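Local atomic coordinates of disulfide oxidoreductase (Xylella fastidiosa, PDB entry 2REM), a protein that probably catalyses the formation of disulfide bonds in periplasmic proteins, as a thioredoxin-fold thiol oxidoreductase of the DsbA type. Residues 27-32 against 56-61; 31-36 against 93-98; 160-165 against 184-189; 38-43 against 154-159. One frame throughout, in Å; residues are numbered along the deposited sequence.

Contact 1: 27-32 against 56-61; sequences IEVVEI and KDVRFT
I27 to V30 lie parallel to V58 to T61, their axes 4.6 Å apart at 21°, pairing I27 with V58, E28 with R59, V29 with F60 and V30 with T61. I27 N opens the ladder with a bond of 2.6 Å to D57 O; R59 N to I27 O, V29 N to R59 O, T61 N to V29 O and E31 N to T61 O continue it. On the face of E28 and R59, the arginine chain bends at chi3 (69°), turning its tip back over the neighbouring strand. NH2 of R59 makes a salt bridge of 2.9 Å to OE2 of E28; OE2 lies in the guanidinium plane, whereas NH2 stands 40° out of the carboxylate plane. One water links E28 OE2, R59 NE and T61 OG1, and the backbone of F20 and A21 grips the carboxylate. The other face is mainly apolar: CG2 of V29 touches CG1 of V58 at 3.8 Å, and CB of E31 comes to the edge of the F60 ring. W50 and L47 of helix 38-52 cover that side, as expected of the beta-alpha-beta unit of a thioredoxin fold, in which this helix connects the parallel strands.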
loop_
_atom_site.group_PDB
_atom_site.type_symbol
_atom_site.label_atom_id
_atom_site.label_comp_id
_atom_site.label_asym_id
_atom_site.label_seq_id
_atom_site.Cartn_x
_atom_site.Cartn_y
_atom_site.Cartn_z
ATOM N N ILE A 27 12.357 -5.541 9.114
ATOM C CA ILE A 27 12.589 -4.957 7.806
ATOM C C ILE A 27 11.221 -4.596 7.253
ATOM O O ILE A 27 10.378 -5.469 7.003
ATOM C CB ILE A 27 13.314 -5.910 6.844
ATOM C CG1 ILE A 27 14.646 -6.380 7.458
ATOM C CG2 ILE A 27 13.495 -5.210 5.482
ATOM C CD1 ILE A 27 15.227 -7.626 6.822
ATOM N N GLU A 28 10.995 -3.305 7.086
ATOM C CA GLU A 28 9.709 -2.850 6.623
ATOM C C GLU A 28 9.711 -2.857 5.114
ATOM O O GLU A 28 10.631 -2.354 4.477
ATOM C CB GLU A 28 9.415 -1.448 7.136
ATOM C CG GLU A 28 8.095 -0.909 6.653
ATOM C CD GLU A 28 7.913 0.513 7.072
ATOM O OE1 GLU A 28 8.390 1.404 6.332
ATOM O OE2 GLU A 28 7.307 0.736 8.143
ATOM N N VAL A 29 8.689 -3.487 4.560
ATOM C CA VAL A 29 8.443 -3.434 3.141
ATOM C C VAL A 29 7.064 -2.846 2.975
ATOM O O VAL A 29 6.073 -3.469 3.335
ATOM C CB VAL A 29 8.514 -4.830 2.498
ATOM C CG1 VAL A 29 8.265 -4.723 1.000
ATOM C CG2 VAL A 29 9.922 -5.437 2.753
ATOM N N VAL A 30 7.026 -1.644 2.429
ATOM C CA VAL A 30 5.779 -0.978 2.121
ATOM C C VAL A 30 5.482 -1.098 0.640
ATOM O O VAL A 30 6.377 -0.967 -0.205
ATOM C CB VAL A 30 5.803 0.522 2.570
ATOM C CG1 VAL A 30 4.644 1.331 1.901
ATOM C CG2 VAL A 30 5.744 0.612 4.078
ATOM N N GLU A 31 4.221 -1.397 0.328
ATOM C CA GLU A 31 3.688 -1.151 -1.016
ATOM C C GLU A 31 2.769 0.052 -0.959
ATOM O O GLU A 31 1.740 0.018 -0.268
ATOM C CB GLU A 31 2.856 -2.318 -1.537
ATOM C CG GLU A 31 2.454 -2.106 -3.019
ATOM C CD GLU A 31 1.139 -2.780 -3.419
ATOM O OE1 GLU A 31 0.318 -3.104 -2.539
ATOM O OE2 GLU A 31 0.924 -2.971 -4.633
ATOM N N ILE A 32 3.145 1.098 -1.680
ATOM C CA ILE A 32 2.270 2.234 -1.935
ATOM C C ILE A 32 1.420 1.797 -3.111
ATOM O O ILE A 32 1.940 1.419 -4.172
ATOM C CB ILE A 32 3.047 3.528 -2.249
ATOM C CG1 ILE A 32 4.031 3.849 -1.109
ATOM C CG2 ILE A 32 2.071 4.698 -2.569
ATOM C CD1 ILE A 32 4.905 5.081 -1.356
ATOM N N LYS A 56 9.914 -13.764 9.453
ATOM C CA LYS A 56 9.159 -13.023 10.479
ATOM C C LYS A 56 9.687 -11.616 10.721
ATOM O O LYS A 56 8.962 -10.754 11.216
ATOM C CB LYS A 56 9.151 -13.781 11.809
ATOM C CG LYS A 56 8.307 -15.051 11.828
ATOM C CD LYS A 56 8.803 -16.010 12.931
ATOM C CE LYS A 56 7.997 -15.904 14.233
ATOM N NZ LYS A 56 7.404 -14.544 14.463
ATOM N N ASP A 57 10.957 -11.394 10.388
ATOM C CA ASP A 57 11.544 -10.063 10.515
ATOM C C ASP A 57 11.057 -9.077 9.439
ATOM O O ASP A 57 11.368 -7.891 9.498
ATOM C CB ASP A 57 13.073 -10.139 10.557
ATOM C CG ASP A 57 13.678 -10.707 9.290
ATOM O OD1 ASP A 57 12.926 -11.186 8.421
ATOM O OD2 ASP A 57 14.924 -10.686 9.170
ATOM N N VAL A 58 10.314 -9.567 8.450
ATOM C CA VAL A 58 9.670 -8.666 7.471
ATOM C C VAL A 58 8.310 -8.162 7.972
ATOM O O VAL A 58 7.429 -8.955 8.335
ATOM C CB VAL A 58 9.552 -9.285 6.033
ATOM C CG1 VAL A 58 8.829 -8.312 5.067
ATOM C CG2 VAL A 58 10.922 -9.617 5.471
ATOM N N ARG A 59 8.158 -6.840 8.025
ATOM C CA ARG A 59 6.861 -6.239 8.252
ATOM C C ARG A 59 6.374 -5.688 6.916
ATOM O O ARG A 59 6.885 -4.692 6.416
ATOM C CB ARG A 59 6.913 -5.139 9.316
ATOM C CG ARG A 59 5.550 -4.533 9.636
ATOM C CD ARG A 59 5.636 -3.532 10.774
ATOM N NE ARG A 59 6.370 -2.337 10.360
ATOM C CZ ARG A 59 7.372 -1.784 11.032
ATOM N NH1 ARG A 59 7.772 -2.289 12.197
ATOM N NH2 ARG A 59 7.957 -0.683 10.538
ATOM N N PHE A 60 5.392 -6.362 6.339
ATOM C CA PHE A 60 4.852 -5.948 5.052
ATOM C C PHE A 60 3.611 -5.096 5.278
ATOM O O PHE A 60 2.659 -5.524 5.936
ATOM C CB PHE A 60 4.556 -7.178 4.192
ATOM C CG PHE A 60 3.759 -6.873 2.966
ATOM C CD1 PHE A 60 4.185 -5.928 2.062
ATOM C CD2 PHE A 60 2.566 -7.553 2.724
ATOM C CE1 PHE A 60 3.429 -5.627 0.936
ATOM C CE2 PHE A 60 1.802 -7.269 1.586
ATOM C CZ PHE A 60 2.239 -6.303 0.702
ATOM N N THR A 61 3.635 -3.889 4.744
ATOM C CA THR A 61 2.623 -2.903 5.070
ATOM C C THR A 61 2.108 -2.286 3.796
ATOM O O THR A 61 2.885 -1.931 2.915
ATOM C CB THR A 61 3.204 -1.823 5.988
ATOM O OG1 THR A 61 3.645 -2.455 7.187
ATOM C CG2 THR A 61 2.161 -0.743 6.317
HETATM O O HOH W 1 5.050 -0.612 8.544
#

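Contact 2: 31-36 against 93-98; sequences EIFGYT and AMFEAI
Y35 rests its ring against helix 87-101 and meets F95, M94 and I98 there. With F95 it forms a T-shaped pair, the edge of Y35 directed at the face of F95, centroids 5.1 Å apart and planes at 68°. CD1 of Y35 is the atom that stands over the middle of the F95 ring. F95 reaches this place from the flank of the helix: its CG lies opposite the carbonyl carbon (chi1 -78°), which carries the ring toward the loop. There CE1 of F95 has G34 O at its edge, 3.5 Å away, and CZ touches CD1 of F33 at 3.9 Å. I98, one turn further along the helix, contributes its outermost methyl, CD1, which lies 3.6 Å from CB of Y35 and close to Y35 O. The Y35 ring is also sandwiched. M94 lays CG over the centre of one face, a CH-pi contact 3.4 Å from the centroid, while the bend at chi2 (61°) keeps SD above the same face but at a distance, 5.0 Å from the centroid, a Met-aromatic contact. F33 CE1 covers the opposite face. H91 of the same helix meets the rings of F33, Y35 and F95. Between the two segments themselves the chemistry is aromatic and apolar, so the loop leading from strand 27-33 to the CxxC sequence is seated on helix 87-101 largely by shape and dispersion, with H99 of that helix adding a hydrogen bond to Y35 O.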
loop_
_atom_site.group_PDB
_atom_site.type_symbol
_atom_site.label_atom_id
_atom_site.label_comp_id
_atom_site.label_asym_id
_atom_site.label_seq_id
_atom_site.Cartn_x
_atom_site.Cartn_y
_atom_site.Cartn_z
ATOM N N GLU A 31 4.221 -1.397 0.328
ATOM C CA GLU A 31 3.688 -1.151 -1.016
ATOM C C GLU A 31 2.769 0.052 -0.959
ATOM O O GLU A 31 1.740 0.018 -0.268
ATOM C CB GLU A 31 2.856 -2.318 -1.537
ATOM C CG GLU A 31 2.454 -2.106 -3.019
ATOM C CD GLU A 31 1.139 -2.780 -3.419
ATOM O OE1 GLU A 31 0.318 -3.104 -2.539
ATOM O OE2 GLU A 31 0.924 -2.971 -4.633
ATOM N N ILE A 32 3.145 1.098 -1.680
ATOM C CA ILE A 32 2.270 2.234 -1.935
ATOM C C ILE A 32 1.420 1.797 -3.111
ATOM O O ILE A 32 1.940 1.419 -4.172
ATOM C CB ILE A 32 3.047 3.528 -2.249
ATOM C CG1 ILE A 32 4.031 3.849 -1.109
ATOM C CG2 ILE A 32 2.071 4.698 -2.569
ATOM C CD1 ILE A 32 4.905 5.081 -1.356
ATOM N N PHE A 33 0.105 1.757 -2.887
ATOM C CA PHE A 33 -0.818 1.264 -3.895
ATOM C C PHE A 33 -2.013 2.222 -3.933
ATOM O O PHE A 33 -2.246 3.004 -2.996
ATOM C CB PHE A 33 -1.338 -0.133 -3.492
ATOM C CG PHE A 33 -2.420 -0.061 -2.440
ATOM C CD1 PHE A 33 -3.773 -0.104 -2.800
ATOM C CD2 PHE A 33 -2.088 0.123 -1.111
ATOM C CE1 PHE A 33 -4.751 0.039 -1.846
ATOM C CE2 PHE A 33 -3.072 0.246 -0.153
ATOM C CZ PHE A 33 -4.392 0.206 -0.519
ATOM N N GLY A 34 -2.762 2.156 -5.011
ATOM C CA GLY A 34 -4.101 2.730 -5.042
ATOM C C GLY A 34 -5.068 1.687 -5.579
ATOM O O GLY A 34 -4.750 0.947 -6.517
ATOM N N TYR A 35 -6.260 1.624 -4.996
ATOM C CA TYR A 35 -7.347 0.803 -5.521
ATOM C C TYR A 35 -7.713 1.157 -6.962
ATOM O O TYR A 35 -8.125 0.291 -7.741
ATOM C CB TYR A 35 -8.575 0.933 -4.611
ATOM C CG TYR A 35 -8.519 0.080 -3.356
ATOM C CD1 TYR A 35 -8.213 -1.286 -3.431
ATOM C CD2 TYR A 35 -8.818 0.621 -2.112
ATOM C CE1 TYR A 35 -8.171 -2.065 -2.303
ATOM C CE2 TYR A 35 -8.800 -0.169 -0.963
ATOM C CZ TYR A 35 -8.467 -1.510 -1.080
ATOM O OH TYR A 35 -8.443 -2.308 0.012
ATOM N N THR A 36 -7.525 2.426 -7.327
ATOM C CA THR A 36 -7.859 2.895 -8.669
ATOM C C THR A 36 -6.831 2.497 -9.710
ATOM O O THR A 36 -7.058 2.683 -10.906
ATOM C CB THR A 36 -8.027 4.449 -8.747
ATOM O OG1 THR A 36 -6.818 5.099 -8.355
ATOM C CG2 THR A 36 -9.178 4.924 -7.880
ATOM N N ALA A 93 -11.413 -7.914 -3.496
ATOM C CA ALA A 93 -12.768 -7.581 -3.919
ATOM C C ALA A 93 -12.912 -6.106 -4.314
ATOM O O ALA A 93 -13.629 -5.766 -5.277
ATOM C CB ALA A 93 -13.758 -7.945 -2.818
ATOM N N MET A 94 -12.242 -5.218 -3.584
ATOM C CA MET A 94 -12.299 -3.808 -3.952
ATOM C C MET A 94 -11.649 -3.596 -5.329
ATOM O O MET A 94 -12.210 -2.931 -6.169
ATOM C CB MET A 94 -11.685 -2.885 -2.887
ATOM C CG MET A 94 -11.663 -1.424 -3.333
ATOM S SD MET A 94 -13.318 -0.745 -3.652
ATOM C CE MET A 94 -13.748 -0.340 -1.987
ATOM N N PHE A 95 -10.455 -4.141 -5.548
ATOM C CA PHE A 95 -9.836 -4.071 -6.875
ATOM C C PHE A 95 -10.756 -4.615 -7.965
ATOM O O PHE A 95 -10.943 -4.004 -9.036
ATOM C CB PHE A 95 -8.529 -4.883 -6.892
ATOM C CG PHE A 95 -7.359 -4.204 -6.250
ATOM C CD1 PHE A 95 -6.892 -2.970 -6.708
ATOM C CD2 PHE A 95 -6.645 -4.856 -5.250
ATOM C CE1 PHE A 95 -5.769 -2.389 -6.149
ATOM C CE2 PHE A 95 -5.529 -4.273 -4.662
ATOM C CZ PHE A 95 -5.090 -3.020 -5.109
ATOM N N GLU A 96 -11.347 -5.782 -7.691
ATOM C CA GLU A 96 -12.249 -6.398 -8.624
ATOM C C GLU A 96 -13.506 -5.541 -8.878
ATOM O O GLU A 96 -13.883 -5.346 -10.025
ATOM C CB GLU A 96 -12.562 -7.813 -8.147
ATOM C CG GLU A 96 -13.838 -8.390 -8.635
ATOM C CD GLU A 96 -13.980 -9.826 -8.190
ATOM O OE1 GLU A 96 -13.862 -10.069 -6.960
ATOM O OE2 GLU A 96 -14.176 -10.695 -9.077
ATOM N N ALA A 97 -14.084 -4.980 -7.818
ATOM C CA ALA A 97 -15.250 -4.088 -7.925
ATOM C C ALA A 97 -14.954 -2.925 -8.871
ATOM O O ALA A 97 -15.796 -2.545 -9.669
ATOM C CB ALA A 97 -15.608 -3.543 -6.571
ATOM N N ILE A 98 -13.754 -2.368 -8.770
ATOM C CA ILE A 98 -13.381 -1.196 -9.566
ATOM C C ILE A 98 -13.020 -1.605 -10.989
ATOM O O ILE A 98 -13.518 -1.041 -11.972
ATOM C CB ILE A 98 -12.192 -0.444 -8.911
ATOM C CG1 ILE A 98 -12.612 0.111 -7.548
ATOM C CG2 ILE A 98 -11.668 0.655 -9.853
ATOM C CD1 ILE A 98 -11.461 0.494 -6.671
#

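Contact 3: 160-165 against 184-189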
loop_
_atom_site.group_PDB
_atom_site.type_symbol
_atom_site.label_atom_id
_atom_site.label_comp_id
_atom_site.label_asym_id
_atom_site.label_seq_id
_atom_site.Cartn_x
_atom_site.Cartn_y
_atom_site.Cartn_z
ATOM N N VAL A 160 8.781 0.112 -1.114
ATOM C CA VAL A 160 9.762 0.860 -0.353
ATOM C C VAL A 160 10.264 -0.010 0.796
ATOM O O VAL A 160 9.467 -0.500 1.617
ATOM C CB VAL A 160 9.193 2.172 0.225
ATOM C CG1 VAL A 160 10.316 3.026 0.875
ATOM C CG2 VAL A 160 8.424 2.983 -0.827
ATOM N N VAL A 161 11.578 -0.190 0.859
ATOM C CA VAL A 161 12.196 -0.977 1.928
ATOM C C VAL A 161 12.782 -0.056 2.976
ATOM O O VAL A 161 13.627 0.796 2.669
ATOM C CB VAL A 161 13.277 -1.946 1.397
ATOM C CG1 VAL A 161 13.831 -2.811 2.529
ATOM C CG2 VAL A 161 12.677 -2.860 0.294
ATOM N N ASN A 162 12.310 -0.231 4.207
ATOM C CA ASN A 162 12.805 0.522 5.371
ATOM C C ASN A 162 12.740 2.034 5.205
ATOM O O ASN A 162 13.495 2.770 5.853
ATOM C CB ASN A 162 14.229 0.064 5.738
ATOM C CG ASN A 162 14.230 -1.213 6.546
ATOM O OD1 ASN A 162 13.170 -1.698 6.957
ATOM N ND2 ASN A 162 15.410 -1.778 6.766
ATOM N N GLY A 163 11.834 2.483 4.337
ATOM C CA GLY A 163 11.667 3.917 4.061
ATOM C C GLY A 163 12.870 4.513 3.344
ATOM O O GLY A 163 12.975 5.725 3.188
ATOM N N ARG A 164 13.779 3.651 2.925
ATOM C CA ARG A 164 15.071 4.103 2.442
ATOM C C ARG A 164 15.295 3.743 0.982
ATOM O O ARG A 164 15.964 4.471 0.271
ATOM C CB ARG A 164 16.174 3.493 3.300
ATOM C CG ARG A 164 17.537 3.987 3.009
ATOM C CD ARG A 164 18.446 3.584 4.149
ATOM N NE ARG A 164 19.817 3.985 3.894
ATOM C CZ ARG A 164 20.856 3.482 4.538
ATOM N NH1 ARG A 164 20.666 2.556 5.470
ATOM N NH2 ARG A 164 22.076 3.904 4.251
ATOM N N TYR A 165 14.775 2.603 0.548
ATOM C CA TYR A 165 15.028 2.160 -0.815
ATOM C C TYR A 165 13.732 1.968 -1.534
ATOM O O TYR A 165 12.896 1.175 -1.112
ATOM C CB TYR A 165 15.849 0.881 -0.839
ATOM C CG TYR A 165 17.128 1.034 -0.079
ATOM C CD1 TYR A 165 17.289 0.436 1.167
ATOM C CD2 TYR A 165 18.156 1.807 -0.588
ATOM C CE1 TYR A 165 18.463 0.598 1.880
ATOM C CE2 TYR A 165 19.333 1.979 0.114
ATOM C CZ TYR A 165 19.471 1.360 1.343
ATOM O OH TYR A 165 20.624 1.519 2.041
ATOM N N SER A 184 17.162 -8.750 1.812
ATOM C CA SER A 184 18.311 -9.545 2.249
ATOM C C SER A 184 19.492 -8.684 2.652
ATOM O O SER A 184 20.239 -9.018 3.594
ATOM C CB SER A 184 18.727 -10.504 1.151
ATOM O OG SER A 184 17.709 -11.469 1.000
ATOM N N ARG A 185 19.674 -7.594 1.920
ATOM C CA ARG A 185 20.782 -6.694 2.189
ATOM C C ARG A 185 20.589 -5.978 3.537
ATOM O O ARG A 185 21.534 -5.843 4.288
ATOM C CB ARG A 185 20.965 -5.695 1.053
ATOM C CG ARG A 185 22.274 -4.934 1.159
ATOM C CD ARG A 185 22.458 -3.966 0.048
ATOM N NE ARG A 185 21.406 -2.959 -0.002
ATOM C CZ ARG A 185 21.472 -1.893 -0.789
ATOM N NH1 ARG A 185 22.552 -1.711 -1.549
ATOM N NH2 ARG A 185 20.486 -1.006 -0.811
ATOM N N GLU A 186 19.365 -5.548 3.828
ATOM C CA GLU A 186 19.018 -5.009 5.148
ATOM C C GLU A 186 19.243 -6.035 6.241
ATOM O O GLU A 186 19.792 -5.716 7.312
ATOM C CB GLU A 186 17.562 -4.550 5.192
ATOM C CG GLU A 186 17.294 -3.350 4.296
ATOM C CD GLU A 186 18.266 -2.202 4.590
ATOM O OE1 GLU A 186 19.222 -1.997 3.810
ATOM O OE2 GLU A 186 18.073 -1.514 5.607
ATOM N N ARG A 187 18.835 -7.268 5.963
ATOM C CA ARG A 187 19.011 -8.338 6.925
ATOM C C ARG A 187 20.507 -8.559 7.216
ATOM O O ARG A 187 20.926 -8.657 8.375
ATOM C CB ARG A 187 18.342 -9.594 6.400
ATOM C CG ARG A 187 18.328 -10.734 7.386
ATOM C CD ARG A 187 17.527 -11.886 6.847
ATOM N NE ARG A 187 16.097 -11.606 6.808
ATOM C CZ ARG A 187 15.347 -11.674 5.711
ATOM N NH1 ARG A 187 15.894 -12.006 4.544
ATOM N NH2 ARG A 187 14.050 -11.425 5.784
ATOM N N ALA A 188 21.319 -8.595 6.161
ATOM C CA ALA A 188 22.750 -8.787 6.323
ATOM C C ALA A 188 23.373 -7.619 7.079
ATOM O O ALA A 188 24.216 -7.816 7.954
ATOM C CB ALA A 188 23.397 -8.953 4.980
ATOM N N ALA A 189 22.956 -6.408 6.720
ATOM C CA ALA A 189 23.425 -5.189 7.368
ATOM C C ALA A 189 23.168 -5.203 8.879
ATOM O O ALA A 189 23.943 -4.628 9.640
ATOM C CB ALA A 189 22.763 -3.984 6.744
HETATM O O HOH W 2 18.989 0.824 6.021
HETATM O O HOH W 3 21.273 -0.359 3.952
#
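E186 reaches from helix 172-190 to N162 and Y165 at once. ND2 of N162 gives its carboxylate a hydrogen bond, 2.9 Å to OE2, on the anti lone pair of that oxygen; OE2 lies close to the amide plane of N162, 12° out of it, yet the amide and carboxylate planes stand 80° apart. The other oxygen, OE1, comes within 3.3 Å of CE1 of Y165, and a water joins OE1 to Y165 OH. Nearer the helix, CG of E186 passes CG1 of V161 at 3.9 Å. A turn in the E186 chain at chi2 (-53°) is what swings the carboxylate round to these partners. R185 takes the Y165 ring itself: NH2 lies 3.3 Å above the ring plane, toward its rim, in a cation-pi contact with CZ of R185 4.7 Å from the centroid. CG of R164 covers the opposite face. The receiving groups belong to the hairpin between strands 158-161 and 165-167, where N162 and G163, both at positive phi, form a tight turn of type I'. R164 and Y165 both face V161 in a classic beta bulge, V161 O accepting from the N-H of each. Further out, OD1 of N162 accepts from the backbone N of E28, fixing the amide that holds E186. R164 NE pairs with E13 in a salt bridge. NH1 of R185 is hydrogen-bonded to Y11 OH, a second tie on the guanidinium that lies over the Y165 ring.

Contact 4: 38-43 against 154-159; sequences PHCAHF and VGTPTI
F43 and C40, one turn apart on helix 38-52, pack against the loop at P157. F43 extends its ring away from its own backbone N (chi1 -174°), and CD2 then lies 3.4 Å from CG of P157 and a little further from its CB; ring and pyrrolidine cross at a slant. I159 bends back at chi2 (-62°) to bring CD1 to the edge of the same phenyl ring, 4.2 Å from CE2, while F172 stacks on the F43 ring. At C40 the sulfur points away from the carbonyl carbon (chi1 -71°), toward the loop. SG there is 3.5 Å from CB of T156 and 3.6 Å from N of P157. The hydroxyl of T156 sits between its own N and carbonyl carbon, a rotamer that places OG1 beside SG of C40 as well, at 3.5 Å. H39 touches mainly through CB, 3.6 Å from CD of P157 and near T156 O, while the end of its imidazole leads away from the loop. The peptide bond before P157 is cis, and T158 OG1 hydrogen-bonds to G155 O at 2.7 Å across the bend of the loop. C37 and C40 are free thiols here, not the disulfide predicted for the oxidised protein. A cis-proline loop set against the N-terminal turns of a helix that begins just after the first cysteine of a CxxC sequence is the signature of the thioredoxin-family redox site.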
loop_
_atom_site.group_PDB
_atom_site.type_symbol
_atom_site.label_atom_id
_atom_site.label_comp_id
_atom_site.label_asym_id
_atom_site.label_seq_id
_atom_site.Cartn_x
_atom_site.Cartn_y
_atom_site.Cartn_z
ATOM N N PRO A 38 -4.853 0.095 -11.978
ATOM C CA PRO A 38 -4.979 -1.278 -12.495
ATOM C C PRO A 38 -3.688 -2.089 -12.322
ATOM O O PRO A 38 -3.762 -3.300 -12.192
ATOM C CB PRO A 38 -5.333 -1.079 -13.965
ATOM C CG PRO A 38 -4.882 0.296 -14.291
ATOM C CD PRO A 38 -4.951 1.104 -13.043
ATOM N N HIS A 39 -2.528 -1.428 -12.288
ATOM C CA HIS A 39 -1.272 -2.143 -12.003
ATOM C C HIS A 39 -1.294 -2.745 -10.603
ATOM O O HIS A 39 -0.934 -3.910 -10.410
ATOM C CB HIS A 39 -0.048 -1.250 -12.203
ATOM C CG HIS A 39 0.010 -0.623 -13.556
ATOM N ND1 HIS A 39 -0.166 0.731 -13.757
ATOM C CD2 HIS A 39 0.173 -1.166 -14.783
ATOM C CE1 HIS A 39 -0.100 0.996 -15.049
ATOM N NE2 HIS A 39 0.108 -0.137 -15.694
ATOM N N CYS A 40 -1.751 -1.953 -9.637
ATOM C CA CYS A 40 -1.899 -2.430 -8.273
ATOM C C CYS A 40 -2.838 -3.626 -8.198
ATOM O O CYS A 40 -2.556 -4.593 -7.501
ATOM C CB CYS A 40 -2.407 -1.311 -7.390
ATOM S SG CYS A 40 -1.128 -0.076 -7.142
ATOM N N ALA A 41 -3.962 -3.545 -8.903
ATOM C CA ALA A 41 -4.920 -4.642 -8.943
ATOM C C ALA A 41 -4.260 -5.909 -9.450
ATOM O O ALA A 41 -4.476 -6.991 -8.904
ATOM C CB ALA A 41 -6.113 -4.280 -9.829
ATOM N N HIS A 42 -3.437 -5.754 -10.484
ATOM C CA HIS A 42 -2.824 -6.894 -11.159
ATOM C C HIS A 42 -1.706 -7.484 -10.317
ATOM O O HIS A 42 -1.458 -8.683 -10.349
ATOM C CB HIS A 42 -2.290 -6.480 -12.528
ATOM C CG HIS A 42 -3.359 -6.110 -13.514
ATOM N ND1 HIS A 42 -3.095 -5.400 -14.665
ATOM C CD2 HIS A 42 -4.694 -6.349 -13.519
ATOM C CE1 HIS A 42 -4.216 -5.229 -15.344
ATOM N NE2 HIS A 42 -5.203 -5.788 -14.665
ATOM N N PHE A 43 -1.043 -6.629 -9.557
ATOM C CA PHE A 43 0.100 -7.016 -8.779
ATOM C C PHE A 43 -0.307 -7.700 -7.495
ATOM O O PHE A 43 0.463 -8.475 -6.938
ATOM C CB PHE A 43 0.879 -5.751 -8.436
ATOM C CG PHE A 43 2.193 -5.979 -7.749
ATOM C CD1 PHE A 43 3.020 -7.055 -8.074
ATOM C CD2 PHE A 43 2.639 -5.054 -6.818
ATOM C CE1 PHE A 43 4.279 -7.213 -7.444
ATOM C CE2 PHE A 43 3.872 -5.203 -6.196
ATOM C CZ PHE A 43 4.681 -6.289 -6.518
ATOM N N VAL A 154 6.896 7.626 -8.209
ATOM C CA VAL A 154 6.311 7.962 -9.494
ATOM C C VAL A 154 5.409 6.756 -9.792
ATOM O O VAL A 154 5.875 5.691 -10.251
ATOM C CB VAL A 154 7.403 8.168 -10.576
ATOM C CG1 VAL A 154 6.815 8.217 -11.981
ATOM C CG2 VAL A 154 8.167 9.441 -10.308
ATOM N N GLY A 155 4.133 6.909 -9.476
ATOM C CA GLY A 155 3.160 5.889 -9.798
ATOM C C GLY A 155 3.155 4.747 -8.806
ATOM O O GLY A 155 3.899 4.737 -7.804
ATOM N N THR A 156 2.297 3.778 -9.095
ATOM C CA THR A 156 2.049 2.668 -8.211
ATOM C C THR A 156 1.925 1.426 -9.098
ATOM O O THR A 156 1.640 1.546 -10.283
ATOM C CB THR A 156 0.705 2.883 -7.453
ATOM O OG1 THR A 156 -0.334 3.138 -8.412
ATOM C CG2 THR A 156 0.803 4.052 -6.477
ATOM N N PRO A 157 2.162 0.229 -8.536
ATOM C CA PRO A 157 2.628 0.037 -7.167
ATOM C C PRO A 157 4.075 0.475 -6.986
ATOM O O PRO A 157 4.883 0.380 -7.910
ATOM C CB PRO A 157 2.554 -1.482 -6.989
ATOM C CG PRO A 157 2.730 -2.027 -8.374
ATOM C CD PRO A 157 1.939 -1.061 -9.217
ATOM N N THR A 158 4.395 0.920 -5.791
ATOM C CA THR A 158 5.773 1.252 -5.463
ATOM C C THR A 158 6.133 0.555 -4.169
ATOM O O THR A 158 5.448 0.705 -3.150
ATOM C CB THR A 158 5.959 2.766 -5.323
ATOM O OG1 THR A 158 5.827 3.360 -6.614
ATOM C CG2 THR A 158 7.344 3.108 -4.780
ATOM N N ILE A 159 7.207 -0.209 -4.229
ATOM C CA ILE A 159 7.738 -0.893 -3.066
ATOM C C ILE A 159 8.857 -0.053 -2.441
ATOM O O ILE A 159 9.745 0.454 -3.160
ATOM C CB ILE A 159 8.275 -2.292 -3.423
ATOM C CG1 ILE A 159 7.157 -3.163 -4.034
ATOM C CG2 ILE A 159 8.932 -2.927 -2.171
ATOM C CD1 ILE A 159 5.969 -3.415 -3.088
#

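Strand 27-33 connects the set: contact 1 uses most of it, contact 2 its end and the loop beyond, and its other edge pairs with strand 158-161 of contacts 3 and 4, as in I32 N to T158 O at 2.8 Å. Contact 4 holds the first turns of the CxxC helix, and contact 2 lies beside them, centres 9 Å apart; CD1 of F95 lies 3.4 Å from CA of A41. E31 connects contact 1 with the cis-proline loop of contact 4, its OE2 being 3.2 Å from CB of P157. Contacts 1 and 3, centres 10 Å apart, are joined by E28 N to N162 OD1 at 2.7 Å, and contact 3 lies about 20 Å, centre to centre, from contact 4 at the predicted redox site.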